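Local coordinates for AlkZ (Streptomyces sahachiroi, PDB 5UUJ), which belongs to the AlkZ-like DNA glycosylase family, whose sequences are grouped with those of helix-turn-helix proteins, at residues A[48-53]-A[59-64]; A[18-23]-A[288-293]; A[72-77]-A[192-197]; A[13-18]-A[266-271]. All coordinates share one frame; numbering follows the deposited sequence.

Contact 1: A[48-53]-A[59-64]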
loop_
_atom_site.group_PDB
_atom_site.type_symbol
_atom_site.label_atom_id
_atom_site.label_comp_id
_atom_site.label_asym_id
_atom_site.label_seq_id
_atom_site.Cartn_x
_atom_site.Cartn_y
_atom_site.Cartn_z
ATOM N N ALA A 48 2.705 6.885 -7.049
ATOM C CA ALA A 48 2.662 5.439 -7.237
ATOM C C ALA A 48 3.566 5.018 -8.393
ATOM O O ALA A 48 4.257 4.001 -8.315
ATOM C CB ALA A 48 1.239 4.975 -7.485
ATOM N N GLU A 49 3.551 5.806 -9.465
ATOM C CA GLU A 49 4.412 5.563 -10.616
ATOM C C GLU A 49 5.881 5.597 -10.215
ATOM O O GLU A 49 6.667 4.739 -10.616
ATOM C CB GLU A 49 4.158 6.603 -11.707
ATOM C CG GLU A 49 2.777 6.551 -12.326
ATOM C CD GLU A 49 2.557 7.676 -13.314
ATOM O OE1 GLU A 49 2.138 7.396 -14.456
ATOM O OE2 GLU A 49 2.809 8.845 -12.950
ATOM N N LEU A 50 6.240 6.603 -9.422
ATOM C CA LEU A 50 7.624 6.814 -9.019
ATOM C C LEU A 50 8.146 5.655 -8.178
ATOM O O LEU A 50 9.264 5.188 -8.382
ATOM C CB LEU A 50 7.754 8.126 -8.240
ATOM C CG LEU A 50 9.157 8.507 -7.766
ATOM C CD1 LEU A 50 10.073 8.781 -8.952
ATOM C CD2 LEU A 50 9.099 9.709 -6.838
ATOM N N ASN A 51 7.332 5.185 -7.239
ATOM C CA ASN A 51 7.770 4.151 -6.308
ATOM C C ASN A 51 7.992 2.800 -6.982
ATOM O O ASN A 51 8.805 1.996 -6.523
ATOM C CB ASN A 51 6.764 4.016 -5.170
ATOM C CG ASN A 51 6.746 5.238 -4.263
ATOM O OD1 ASN A 51 7.727 5.987 -4.191
ATOM N ND2 ASN A 51 5.634 5.444 -3.566
ATOM N N VAL A 52 7.276 2.553 -8.073
ATOM C CA VAL A 52 7.541 1.378 -8.890
ATOM C C VAL A 52 8.816 1.600 -9.706
ATOM O O VAL A 52 9.690 0.732 -9.758
ATOM C CB VAL A 52 6.355 1.058 -9.827
ATOM C CG1 VAL A 52 6.700 -0.072 -10.787
ATOM C CG2 VAL A 52 5.128 0.690 -9.004
ATOM N N ALA A 53 8.924 2.772 -10.326
ATOM C CA ALA A 53 10.041 3.071 -11.219
ATOM C C ALA A 53 11.377 3.070 -10.484
ATOM O O ALA A 53 12.393 2.644 -11.034
ATOM C CB ALA A 53 9.826 4.410 -11.905
ATOM N N PRO A 59 14.762 2.646 -14.587
ATOM C CA PRO A 59 13.434 3.188 -14.264
ATOM C C PRO A 59 12.507 3.306 -15.467
ATOM O O PRO A 59 12.874 3.881 -16.492
ATOM C CB PRO A 59 13.757 4.565 -13.687
ATOM C CG PRO A 59 15.074 4.377 -13.037
ATOM C CD PRO A 59 15.830 3.411 -13.915
ATOM N N ASP A 60 11.311 2.746 -15.323
ATOM C CA ASP A 60 10.330 2.694 -16.399
ATOM C C ASP A 60 8.950 3.048 -15.848
ATOM O O ASP A 60 8.105 2.174 -15.652
ATOM C CB ASP A 60 10.331 1.300 -17.034
ATOM C CG ASP A 60 9.447 1.209 -18.258
ATOM O OD1 ASP A 60 9.033 2.264 -18.782
ATOM O OD2 ASP A 60 9.177 0.074 -18.705
ATOM N N ARG A 61 8.730 4.336 -15.596
ATOM C CA ARG A 61 7.544 4.772 -14.865
ATOM C C ARG A 61 6.260 4.524 -15.652
ATOM O O ARG A 61 5.189 4.399 -15.062
ATOM C CB ARG A 61 7.654 6.258 -14.482
ATOM C CG ARG A 61 7.502 7.253 -15.628
ATOM C CD ARG A 61 7.564 8.709 -15.134
ATOM N NE ARG A 61 6.406 9.094 -14.317
ATOM C CZ ARG A 61 6.442 9.428 -13.023
ATOM N NH1 ARG A 61 7.581 9.440 -12.340
ATOM N NH2 ARG A 61 5.320 9.759 -12.401
ATOM N N GLU A 62 6.364 4.431 -16.974
ATOM C CA GLU A 62 5.184 4.171 -17.794
ATOM C C GLU A 62 4.738 2.715 -17.696
ATOM O O GLU A 62 3.652 2.368 -18.157
ATOM C CB GLU A 62 5.445 4.539 -19.260
ATOM C CG GLU A 62 5.535 6.042 -19.519
ATOM C CD GLU A 62 4.298 6.801 -19.056
ATOM O OE1 GLU A 62 3.168 6.320 -19.291
ATOM O OE2 GLU A 62 4.457 7.883 -18.450
ATOM N N SER A 63 5.564 1.865 -17.089
ATOM C CA SER A 63 5.223 0.452 -16.955
ATOM C C SER A 63 3.936 0.292 -16.145
ATOM O O SER A 63 3.159 -0.632 -16.378
ATOM C CB SER A 63 6.370 -0.334 -16.306
ATOM O OG SER A 63 6.615 0.078 -14.971
ATOM N N VAL A 64 3.702 1.208 -15.212
ATOM C CA VAL A 64 2.498 1.156 -14.390
ATOM C C VAL A 64 1.264 1.425 -15.249
ATOM O O VAL A 64 0.321 0.635 -15.251
ATOM C CB VAL A 64 2.553 2.171 -13.230
ATOM C CG1 VAL A 64 1.343 2.009 -12.318
ATOM C CG2 VAL A 64 3.835 1.994 -12.432
HETATM O O HOH W 1 3.947 8.961 -16.205
#

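Contact 2: A[18-23]-A[288-293]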
loop_
_atom_site.group_PDB
_atom_site.type_symbol
_atom_site.label_atom_id
_atom_site.label_comp_id
_atom_site.label_asym_id
_atom_site.label_seq_id
_atom_site.Cartn_x
_atom_site.Cartn_y
_atom_site.Cartn_z
ATOM N N GLN A 18 16.155 -5.964 0.066
ATOM C CA GLN A 18 16.357 -6.994 -0.936
ATOM C C GLN A 18 14.998 -7.499 -1.416
ATOM O O GLN A 18 14.749 -7.597 -2.617
ATOM C CB GLN A 18 17.210 -8.133 -0.374
ATOM C CG GLN A 18 17.386 -9.310 -1.314
ATOM C CD GLN A 18 16.427 -10.453 -1.013
ATOM O OE1 GLN A 18 15.602 -10.824 -1.848
ATOM N NE2 GLN A 18 16.540 -11.022 0.185
ATOM N N ARG A 19 14.108 -7.789 -0.475
ATOM C CA ARG A 19 12.781 -8.293 -0.815
ATOM C C ARG A 19 11.952 -7.258 -1.576
ATOM O O ARG A 19 11.114 -7.624 -2.397
ATOM C CB ARG A 19 12.034 -8.725 0.449
ATOM C CG ARG A 19 12.707 -9.848 1.226
ATOM C CD ARG A 19 12.693 -11.156 0.466
ATOM N NE ARG A 19 11.337 -11.634 0.211
ATOM C CZ ARG A 19 11.040 -12.653 -0.587
ATOM N NH1 ARG A 19 12.003 -13.314 -1.219
ATOM N NH2 ARG A 19 9.777 -13.014 -0.755
ATOM N N GLN A 20 12.196 -5.976 -1.313
ATOM C CA GLN A 20 11.401 -4.900 -1.906
ATOM C C GLN A 20 12.017 -4.334 -3.189
ATOM O O GLN A 20 11.613 -3.267 -3.655
ATOM C CB GLN A 20 11.210 -3.768 -0.894
ATOM C CG GLN A 20 10.350 -4.143 0.300
ATOM C CD GLN A 20 10.213 -3.004 1.293
ATOM O OE1 GLN A 20 10.162 -1.833 0.911
ATOM N NE2 GLN A 20 10.166 -3.341 2.577
ATOM N N PHE A 21 12.989 -5.054 -3.744
ATOM C CA PHE A 21 13.645 -4.682 -4.998
ATOM C C PHE A 21 14.368 -3.336 -4.925
ATOM O O PHE A 21 14.519 -2.654 -5.940
ATOM C CB PHE A 21 12.631 -4.645 -6.148
ATOM C CG PHE A 21 11.867 -5.924 -6.330
ATOM C CD1 PHE A 21 12.530 -7.109 -6.601
ATOM C CD2 PHE A 21 10.485 -5.940 -6.247
ATOM C CE1 PHE A 21 11.829 -8.290 -6.778
ATOM C CE2 PHE A 21 9.778 -7.117 -6.424
ATOM C CZ PHE A 21 10.450 -8.293 -6.689
ATOM N N LEU A 22 14.824 -2.960 -3.734
ATOM C CA LEU A 22 15.559 -1.709 -3.562
ATOM C C LEU A 22 17.069 -1.907 -3.699
ATOM O O LEU A 22 17.734 -1.130 -4.382
ATOM C CB LEU A 22 15.227 -1.080 -2.206
ATOM C CG LEU A 22 13.827 -0.460 -2.112
ATOM C CD1 LEU A 22 13.511 -0.040 -0.685
ATOM C CD2 LEU A 22 13.688 0.734 -3.046
ATOM N N GLU A 23 17.607 -2.939 -3.049
ATOM C CA GLU A 23 19.032 -3.271 -3.149
ATOM C C GLU A 23 19.224 -4.776 -2.960
ATOM O O GLU A 23 18.846 -5.310 -1.920
ATOM C CB GLU A 23 19.859 -2.524 -2.094
ATOM C CG GLU A 23 19.809 -1.003 -2.169
ATOM C CD GLU A 23 20.473 -0.441 -3.417
ATOM O OE1 GLU A 23 21.401 -1.090 -3.951
ATOM O OE2 GLU A 23 20.063 0.656 -3.859
ATOM N N ASP A 288 5.992 5.893 0.402
ATOM C CA ASP A 288 6.638 4.670 -0.051
ATOM C C ASP A 288 6.370 3.500 0.888
ATOM O O ASP A 288 6.365 3.647 2.112
ATOM C CB ASP A 288 8.144 4.865 -0.204
ATOM C CG ASP A 288 8.795 3.715 -0.951
ATOM O OD1 ASP A 288 8.710 3.702 -2.197
ATOM O OD2 ASP A 288 9.373 2.820 -0.300
ATOM N N GLN A 289 6.158 2.333 0.288
ATOM C CA GLN A 289 5.850 1.117 1.024
ATOM C C GLN A 289 6.948 0.710 2.006
ATOM O O GLN A 289 6.664 0.040 2.998
ATOM C CB GLN A 289 5.587 -0.029 0.046
ATOM C CG GLN A 289 4.259 0.076 -0.692
ATOM C CD GLN A 289 3.060 0.003 0.241
ATOM O OE1 GLN A 289 2.724 -1.062 0.758
ATOM N NE2 GLN A 289 2.412 1.141 0.459
ATOM N N TYR A 290 8.192 1.099 1.741
ATOM C CA TYR A 290 9.275 0.795 2.674
ATOM C C TYR A 290 8.946 1.379 4.045
ATOM O O TYR A 290 9.277 0.798 5.081
ATOM C CB TYR A 290 10.621 1.337 2.182
ATOM C CG TYR A 290 11.744 1.033 3.144
ATOM C CD1 TYR A 290 12.348 -0.219 3.164
ATOM C CD2 TYR A 290 12.181 1.984 4.058
ATOM C CE1 TYR A 290 13.364 -0.509 4.059
ATOM C CE2 TYR A 290 13.193 1.704 4.952
ATOM C CZ TYR A 290 13.782 0.456 4.948
ATOM O OH TYR A 290 14.793 0.170 5.837
ATOM N N LEU A 291 8.278 2.527 4.031
ATOM C CA LEU A 291 7.844 3.203 5.246
ATOM C C LEU A 291 6.508 2.677 5.749
ATOM O O LEU A 291 6.347 2.396 6.938
ATOM C CB LEU A 291 7.726 4.707 4.997
ATOM C CG LEU A 291 8.689 5.647 5.718
ATOM C CD1 LEU A 291 8.348 7.079 5.353
ATOM C CD2 LEU A 291 8.640 5.459 7.226
ATOM N N LEU A 292 5.545 2.561 4.840
ATOM C CA LEU A 292 4.166 2.274 5.222
ATOM C C LEU A 292 3.964 0.826 5.654
ATOM O O LEU A 292 3.013 0.520 6.374
ATOM C CB LEU A 292 3.214 2.602 4.070
ATOM C CG LEU A 292 3.151 4.065 3.623
ATOM C CD1 LEU A 292 2.044 4.238 2.593
ATOM C CD2 LEU A 292 2.944 5.014 4.797
ATOM N N GLY A 293 4.854 -0.059 5.222
ATOM C CA GLY A 293 4.787 -1.449 5.635
ATOM C C GLY A 293 4.891 -1.560 7.147
ATOM O O GLY A 293 3.921 -1.920 7.811
HETATM O O HOH W 2 10.365 -1.846 5.144
#

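Contact 3: A[72-77]-A[192-197]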
loop_
_atom_site.group_PDB
_atom_site.type_symbol
_atom_site.label_atom_id
_atom_site.label_comp_id
_atom_site.label_asym_id
_atom_site.label_seq_id
_atom_site.Cartn_x
_atom_site.Cartn_y
_atom_site.Cartn_z
ATOM N N SER A 72 -3.414 -5.931 -16.089
ATOM C CA SER A 72 -2.631 -6.788 -15.203
ATOM C C SER A 72 -2.509 -6.137 -13.821
ATOM O O SER A 72 -1.973 -6.737 -12.892
ATOM C CB SER A 72 -1.245 -7.082 -15.797
ATOM O OG SER A 72 -0.541 -5.896 -16.109
ATOM N N LEU A 73 -3.018 -4.912 -13.698
ATOM C CA LEU A 73 -3.101 -4.224 -12.412
ATOM C C LEU A 73 -4.486 -3.620 -12.234
ATOM O O LEU A 73 -5.112 -3.200 -13.206
ATOM C CB LEU A 73 -2.039 -3.127 -12.304
ATOM C CG LEU A 73 -0.597 -3.574 -12.066
ATOM C CD1 LEU A 73 0.325 -2.369 -12.060
ATOM C CD2 LEU A 73 -0.469 -4.341 -10.765
HETATM N N MSE A 74 -4.960 -3.585 -10.992
HETATM C CA MSE A 74 -6.242 -2.963 -10.678
HETATM C C MSE A 74 -6.047 -1.843 -9.664
HETATM O O MSE A 74 -5.062 -1.821 -8.925
HETATM C CB MSE A 74 -7.238 -4.000 -10.143
HETATM C CG MSE A 74 -7.192 -4.235 -8.641
HETATM SE SE MSE A 74 -8.400 -5.661 -8.059
HETATM C CE MSE A 74 -10.115 -4.760 -8.277
ATOM N N LYS A 75 -6.984 -0.904 -9.657
ATOM C CA LYS A 75 -7.008 0.157 -8.659
ATOM C C LYS A 75 -8.297 0.052 -7.862
ATOM O O LYS A 75 -9.392 0.072 -8.425
ATOM C CB LYS A 75 -6.892 1.535 -9.314
ATOM C CG LYS A 75 -5.588 1.761 -10.058
ATOM C CD LYS A 75 -5.609 3.053 -10.864
ATOM C CE LYS A 75 -5.723 4.271 -9.966
ATOM N NZ LYS A 75 -5.591 5.541 -10.738
ATOM N N THR A 76 -8.160 -0.074 -6.548
ATOM C CA THR A 76 -9.316 -0.153 -5.672
ATOM C C THR A 76 -8.909 0.174 -4.240
ATOM O O THR A 76 -7.727 0.341 -3.938
ATOM C CB THR A 76 -9.970 -1.553 -5.729
ATOM O OG1 THR A 76 -11.247 -1.517 -5.082
ATOM C CG2 THR A 76 -9.085 -2.611 -5.067
ATOM N N TRP A 77 -9.901 0.275 -3.364
ATOM C CA TRP A 77 -9.657 0.588 -1.964
ATOM C C TRP A 77 -9.413 -0.696 -1.189
ATOM O O TRP A 77 -10.205 -1.632 -1.263
ATOM C CB TRP A 77 -10.836 1.369 -1.384
ATOM C CG TRP A 77 -10.989 2.711 -2.019
ATOM C CD1 TRP A 77 -10.592 3.910 -1.502
ATOM C CD2 TRP A 77 -11.556 2.996 -3.302
ATOM N NE1 TRP A 77 -10.885 4.925 -2.380
ATOM C CE2 TRP A 77 -11.478 4.391 -3.494
ATOM C CE3 TRP A 77 -12.129 2.208 -4.307
ATOM C CZ2 TRP A 77 -11.954 5.015 -4.645
ATOM C CZ3 TRP A 77 -12.599 2.829 -5.452
ATOM C CH2 TRP A 77 -12.509 4.220 -5.611
ATOM N N SER A 192 -16.090 -8.730 -14.198
ATOM C CA SER A 192 -16.279 -8.545 -15.634
ATOM C C SER A 192 -15.041 -7.944 -16.301
ATOM O O SER A 192 -14.769 -8.215 -17.469
ATOM C CB SER A 192 -17.504 -7.660 -15.910
ATOM O OG SER A 192 -17.288 -6.320 -15.501
ATOM N N GLN A 193 -14.282 -7.138 -15.566
ATOM C CA GLN A 193 -13.104 -6.493 -16.144
ATOM C C GLN A 193 -11.904 -7.432 -16.236
ATOM O O GLN A 193 -11.133 -7.358 -17.189
ATOM C CB GLN A 193 -12.714 -5.252 -15.336
ATOM C CG GLN A 193 -11.506 -4.522 -15.903
ATOM C CD GLN A 193 -11.371 -3.105 -15.382
ATOM O OE1 GLN A 193 -11.498 -2.143 -16.140
ATOM N NE2 GLN A 193 -11.107 -2.967 -14.086
ATOM N N PHE A 194 -11.749 -8.313 -15.254
ATOM C CA PHE A 194 -10.540 -9.127 -15.152
ATOM C C PHE A 194 -10.755 -10.600 -15.508
ATOM O O PHE A 194 -9.792 -11.355 -15.620
ATOM C CB PHE A 194 -9.963 -8.997 -13.742
ATOM C CG PHE A 194 -9.579 -7.590 -13.387
ATOM C CD1 PHE A 194 -8.515 -6.970 -14.026
ATOM C CD2 PHE A 194 -10.288 -6.879 -12.432
ATOM C CE1 PHE A 194 -8.162 -5.669 -13.713
ATOM C CE2 PHE A 194 -9.937 -5.577 -12.112
ATOM C CZ PHE A 194 -8.875 -4.973 -12.756
ATOM N N GLY A 195 -12.009 -11.001 -15.691
ATOM C CA GLY A 195 -12.328 -12.339 -16.160
ATOM C C GLY A 195 -11.671 -13.463 -15.376
ATOM O O GLY A 195 -11.821 -13.559 -14.159
ATOM N N ALA A 196 -10.932 -14.312 -16.082
ATOM C CA ALA A 196 -10.318 -15.490 -15.479
ATOM C C ALA A 196 -9.247 -15.137 -14.447
ATOM O O ALA A 196 -8.835 -15.991 -13.666
ATOM C CB ALA A 196 -9.727 -16.373 -16.558
ATOM N N ASP A 197 -8.792 -13.889 -14.448
ATOM C CA ASP A 197 -7.822 -13.435 -13.455
ATOM C C ASP A 197 -8.473 -13.098 -12.115
ATOM O O ASP A 197 -7.779 -12.927 -11.117
ATOM C CB ASP A 197 -7.061 -12.210 -13.968
ATOM C CG ASP A 197 -6.034 -12.563 -15.019
ATOM O OD1 ASP A 197 -5.377 -13.616 -14.881
ATOM O OD2 ASP A 197 -5.887 -11.790 -15.988
#

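Contact 4: A[13-18]-A[266-271]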
loop_
_atom_site.group_PDB
_atom_site.type_symbol
_atom_site.label_atom_id
_atom_site.label_comp_id
_atom_site.label_asym_id
_atom_site.label_seq_id
_atom_site.Cartn_x
_atom_site.Cartn_y
_atom_site.Cartn_z
ATOM N N PHE A 13 16.809 -4.472 7.865
ATOM C CA PHE A 13 16.641 -3.423 6.862
ATOM C C PHE A 13 17.193 -3.861 5.511
ATOM O O PHE A 13 16.552 -3.667 4.475
ATOM C CB PHE A 13 17.329 -2.129 7.303
ATOM C CG PHE A 13 16.766 -1.534 8.561
ATOM C CD1 PHE A 13 15.446 -1.755 8.929
ATOM C CD2 PHE A 13 17.560 -0.751 9.381
ATOM C CE1 PHE A 13 14.932 -1.205 10.086
ATOM C CE2 PHE A 13 17.048 -0.197 10.543
ATOM C CZ PHE A 13 15.734 -0.426 10.893
ATOM N N ALA A 14 18.385 -4.451 5.528
ATOM C CA ALA A 14 19.015 -4.934 4.306
ATOM C C ALA A 14 18.175 -6.034 3.661
ATOM O O ALA A 14 18.009 -6.064 2.441
ATOM C CB ALA A 14 20.415 -5.442 4.596
ATOM N N TRP A 15 17.647 -6.934 4.483
ATOM C CA TRP A 15 16.839 -8.035 3.981
ATOM C C TRP A 15 15.543 -7.512 3.367
ATOM O O TRP A 15 15.147 -7.936 2.280
ATOM C CB TRP A 15 16.530 -9.033 5.097
ATOM C CG TRP A 15 15.728 -10.200 4.618
ATOM C CD1 TRP A 15 16.201 -11.317 3.992
ATOM C CD2 TRP A 15 14.308 -10.364 4.714
ATOM N NE1 TRP A 15 15.163 -12.162 3.691
ATOM C CE2 TRP A 15 13.990 -11.602 4.123
ATOM C CE3 TRP A 15 13.276 -9.584 5.240
ATOM C CZ2 TRP A 15 12.684 -12.080 4.045
ATOM C CZ3 TRP A 15 11.976 -10.062 5.162
ATOM C CH2 TRP A 15 11.694 -11.297 4.570
ATOM N N ARG A 16 14.893 -6.583 4.063
ATOM C CA ARG A 16 13.673 -5.962 3.554
ATOM C C ARG A 16 13.924 -5.282 2.212
ATOM O O ARG A 16 13.133 -5.424 1.280
ATOM C CB ARG A 16 13.124 -4.945 4.557
ATOM C CG ARG A 16 12.462 -5.564 5.775
ATOM C CD ARG A 16 12.090 -4.512 6.801
ATOM N NE ARG A 16 11.419 -5.094 7.959
ATOM C CZ ARG A 16 11.115 -4.425 9.068
ATOM N NH1 ARG A 16 11.423 -3.141 9.179
ATOM N NH2 ARG A 16 10.507 -5.043 10.069
HETATM N N MSE A 17 15.028 -4.551 2.112
HETATM C CA MSE A 17 15.343 -3.831 0.885
HETATM C C MSE A 17 15.661 -4.779 -0.264
HETATM O O MSE A 17 15.463 -4.441 -1.430
HETATM C CB MSE A 17 16.509 -2.875 1.117
HETATM C CG MSE A 17 16.104 -1.630 1.882
HETATM SE SE MSE A 17 17.542 -0.325 1.964
HETATM C CE MSE A 17 16.477 1.301 1.817
ATOM N N GLN A 18 16.155 -5.964 0.066
ATOM C CA GLN A 18 16.357 -6.994 -0.936
ATOM C C GLN A 18 14.998 -7.499 -1.416
ATOM O O GLN A 18 14.749 -7.597 -2.617
ATOM C CB GLN A 18 17.210 -8.133 -0.374
ATOM C CG GLN A 18 17.386 -9.310 -1.314
ATOM C CD GLN A 18 16.427 -10.453 -1.013
ATOM O OE1 GLN A 18 15.602 -10.824 -1.848
ATOM N NE2 GLN A 18 16.540 -11.022 0.185
ATOM N N THR A 266 9.512 -18.826 8.370
ATOM C CA THR A 266 10.584 -19.784 8.604
ATOM C C THR A 266 11.411 -20.000 7.338
ATOM O O THR A 266 12.619 -20.219 7.409
ATOM C CB THR A 266 10.022 -21.131 9.095
ATOM O OG1 THR A 266 9.265 -20.917 10.294
ATOM C CG2 THR A 266 11.146 -22.134 9.375
ATOM N N GLU A 267 10.764 -19.916 6.180
ATOM C CA GLU A 267 11.456 -20.101 4.907
ATOM C C GLU A 267 12.461 -18.977 4.625
ATOM O O GLU A 267 13.276 -19.089 3.716
ATOM C CB GLU A 267 10.446 -20.198 3.758
ATOM C CG GLU A 267 9.571 -18.964 3.580
ATOM C CD GLU A 267 8.701 -19.032 2.333
ATOM O OE1 GLU A 267 7.485 -18.758 2.437
ATOM O OE2 GLU A 267 9.231 -19.351 1.246
ATOM N N HIS A 268 12.399 -17.903 5.409
ATOM C CA HIS A 268 13.293 -16.758 5.239
ATOM C C HIS A 268 14.262 -16.583 6.412
ATOM O O HIS A 268 15.077 -15.661 6.414
ATOM C CB HIS A 268 12.477 -15.473 5.065
ATOM C CG HIS A 268 11.668 -15.434 3.809
ATOM N ND1 HIS A 268 10.464 -14.770 3.721
ATOM C CD2 HIS A 268 11.893 -15.974 2.587
ATOM C CE1 HIS A 268 9.980 -14.904 2.497
ATOM N NE2 HIS A 268 10.828 -15.629 1.792
ATOM N N ALA A 269 14.171 -17.465 7.403
ATOM C CA ALA A 269 14.957 -17.334 8.626
ATOM C C ALA A 269 16.465 -17.394 8.362
ATOM O O ALA A 269 17.207 -16.505 8.778
ATOM C CB ALA A 269 14.558 -18.413 9.621
ATOM N N GLU A 270 16.910 -18.440 7.670
ATOM C CA GLU A 270 18.332 -18.628 7.381
ATOM C C GLU A 270 18.878 -17.506 6.507
ATOM O O GLU A 270 19.988 -17.019 6.720
ATOM C CB GLU A 270 18.560 -19.976 6.694
ATOM C CG GLU A 270 18.293 -21.175 7.589
ATOM C CD GLU A 270 19.282 -21.279 8.735
ATOM O OE1 GLU A 270 20.492 -21.068 8.502
ATOM O OE2 GLU A 270 18.849 -21.566 9.872
ATOM N N GLU A 271 18.085 -17.113 5.520
ATOM C CA GLU A 271 18.428 -16.025 4.619
ATOM C C GLU A 271 18.663 -14.719 5.379
ATOM O O GLU A 271 19.626 -13.995 5.107
ATOM C CB GLU A 271 17.310 -15.854 3.592
ATOM C CG GLU A 271 17.552 -14.804 2.538
ATOM C CD GLU A 271 16.434 -14.769 1.510
ATOM O OE1 GLU A 271 15.576 -13.863 1.590
ATOM O OE2 GLU A 271 16.410 -15.653 0.629
HETATM O O HOH W 3 14.845 -13.431 -1.114
#

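Contact 1: A[48-53]-A[59-64]
R61 donates from NH2 to OE2 of E49 at 2.7 Å, a salt bridge bent to an N-H...O angle of 140°. The carboxylate and guanidinium planes stand 83° apart, with the nitrogen above the carboxylate plane. CB of E49 covers one face of the guanidinium, 3.4 Å from NH2 of R61. A bend at chi3 (-68°) brings the arginine head back over the helix. Other N-H groups of R61 have partners too: NE gives to water 1, which lies in the guanidinium plane at its edge, NH1 to the carbonyl of A364, and NH2 has a second, weak bond to S46 O. Water 1 donates in turn to OE1 of E49 at 3.0 Å and to OE2 of E62, so it sits between two carboxylates and probably eases their mutual repulsion. The segments form a helix-loop-helix unit: helix 45-53 and helix 62-69 follow each other in the chain, joined by a short loop, and between them V52 packs on V64 and A53 on the aliphatic start of R61. V52 CB meets V64 CG2 at 3.7 Å, and A53 CB rests at 3.8 Å from CB of R61. At the loop, P59 CA makes a CA-H...O contact with A53 O at 3.4 Å. The turn into the second helix is tied at D60 O, which accepts both S63 N (2.9 Å) and S63 OG (2.7 Å), the hydroxyl lying nearly in line with the carbonyl. The carboxylate of D60 pairs with R66.

Contact 2: A[18-23]-A[288-293]
Q20 and Y290 meet where a Schellman motif ends helix 9-19 and an N-cap starts helix 289-292. F21, the C-prime residue, takes positive phi, with L22 N bonded to M17 O and F21 N to Q18 O; Q20 and L22 both direct their CB toward the short helix. The chain of Q20 is extended beyond CG (chi2 179°), which carries its amide to the edge of the Y290 ring. There OE1 lies near the ring plane, 3.4 Å from Y290 CB, a packing contact without a hydrogen bond. NE2 of Q20 donates to A218 O and, at 3.0 Å, to water 2, which passes the link on to Y290 O. In the tyrosine CG lies opposite the backbone N (chi1 180°), and the side chain crosses that of Q20 at about a right angle; its hydroxyl bonds to the carbonyl of G325. L22 has CG anti to the carbonyl carbon and an extended chain, which takes CD1 obliquely to Y290 CD1 at 4.0 Å; M17 and F13 of helix 9-19 also touch the ring. R55 joins the two segments from outside, binding Q20 O through NE and D288 OD1 through NH1. D288 caps its helix with OD2: Y290 N points at it, 2.9 Å away at 157°, from above the carboxylate plane.

Contact 3: A[72-77]-A[192-197]
M74, a selenomethionine, and F194 make a Met-aromatic contact between strand 74-77, an outermost strand of a three-stranded antiparallel sheet, and the last turn of helix 190-194. The apolar packing is tight: CB of M74 comes to 3.2 Å from CZ of F194, so the far end of the ring presses against the start of the M74 side chain. The two side chains cross at about a right angle. On the backbone, L73 O lies 4.0 Å from F194 CE1, an oblique approach to the ring. F194 is also packed from within its own helix, which ends right after it; CG of Q193 lies over one face. Of backbone hydrogen bonds, M74 pairs with L86 of the neighbouring strand 83-86. C176 and W198 also touch the M74 side chain. The selenium interaction is oblique: CG of M74 lies between the backbone N and the carbonyl carbon (chi1 88°), and SE ends 5.1 Å from the centroid of the F194 ring, 41° off its normal, with CE of M74 3.9 Å from F194 CE2.

Contact 4: A[13-18]-A[266-271]
W15 buries most surface here, meeting E271 and H268 with the edge of its indole and joining helix 9-19 to the start of helix 269-274 and the residue before it. The side chain of W15 leaves its helix with CG anti to the backbone N (chi1 -179°), which sends the indole across to the second segment. Its NE1 donates to OE1 of E271 at 2.7 Å; the N-H...O angle is 144°, and the oxygen sits somewhat off the ring plane. E271 reaches out on an extended chain, crossing the indole at about a right angle, and offers the anti lone pair of OE1, on the side away from OE2. That oxygen also takes a weak bond from NE2 of Q18 at 3.3 Å, so two side chains one helical turn apart converge on a single carboxylate oxygen. R19 of the same helix touches both E271 and H268. H268 packs further along the indole, with its ring plane 55° from that of W15, an oblique pairing in which CZ2 of W15 lies 3.5 Å from CG of H268. Over the imidazole lies CG of E267, covering one face. Water 3 adds a second link between the polar ends, donating to OE1 of Q18 and to OE1 of E271, 2.8 Å from each.

Contacts 2 and 4 use the same helix 9-19: their centres are about 12 Å apart, they share Q18, and M17 O of contact 4 probably accepts a hydrogen bond from L22 N of contact 2 at 2.8 Å. Along the chain they cross, because their segments alternate. Contact 1 touches contact 2, where N51 packs beside D288, with centres about 14 Å apart; R55 lies in the loop between the segments of contact 1 and ties that loop to contact 2. Contact 3 stands apart, about 19 Å from contact 1 and 30 Å from contact 4 between centres, though its strand 74-77 is the next element after helix 62-69. Contacts 1 and 3 lie within the long chain stretch that contacts 2 and 4 bring together.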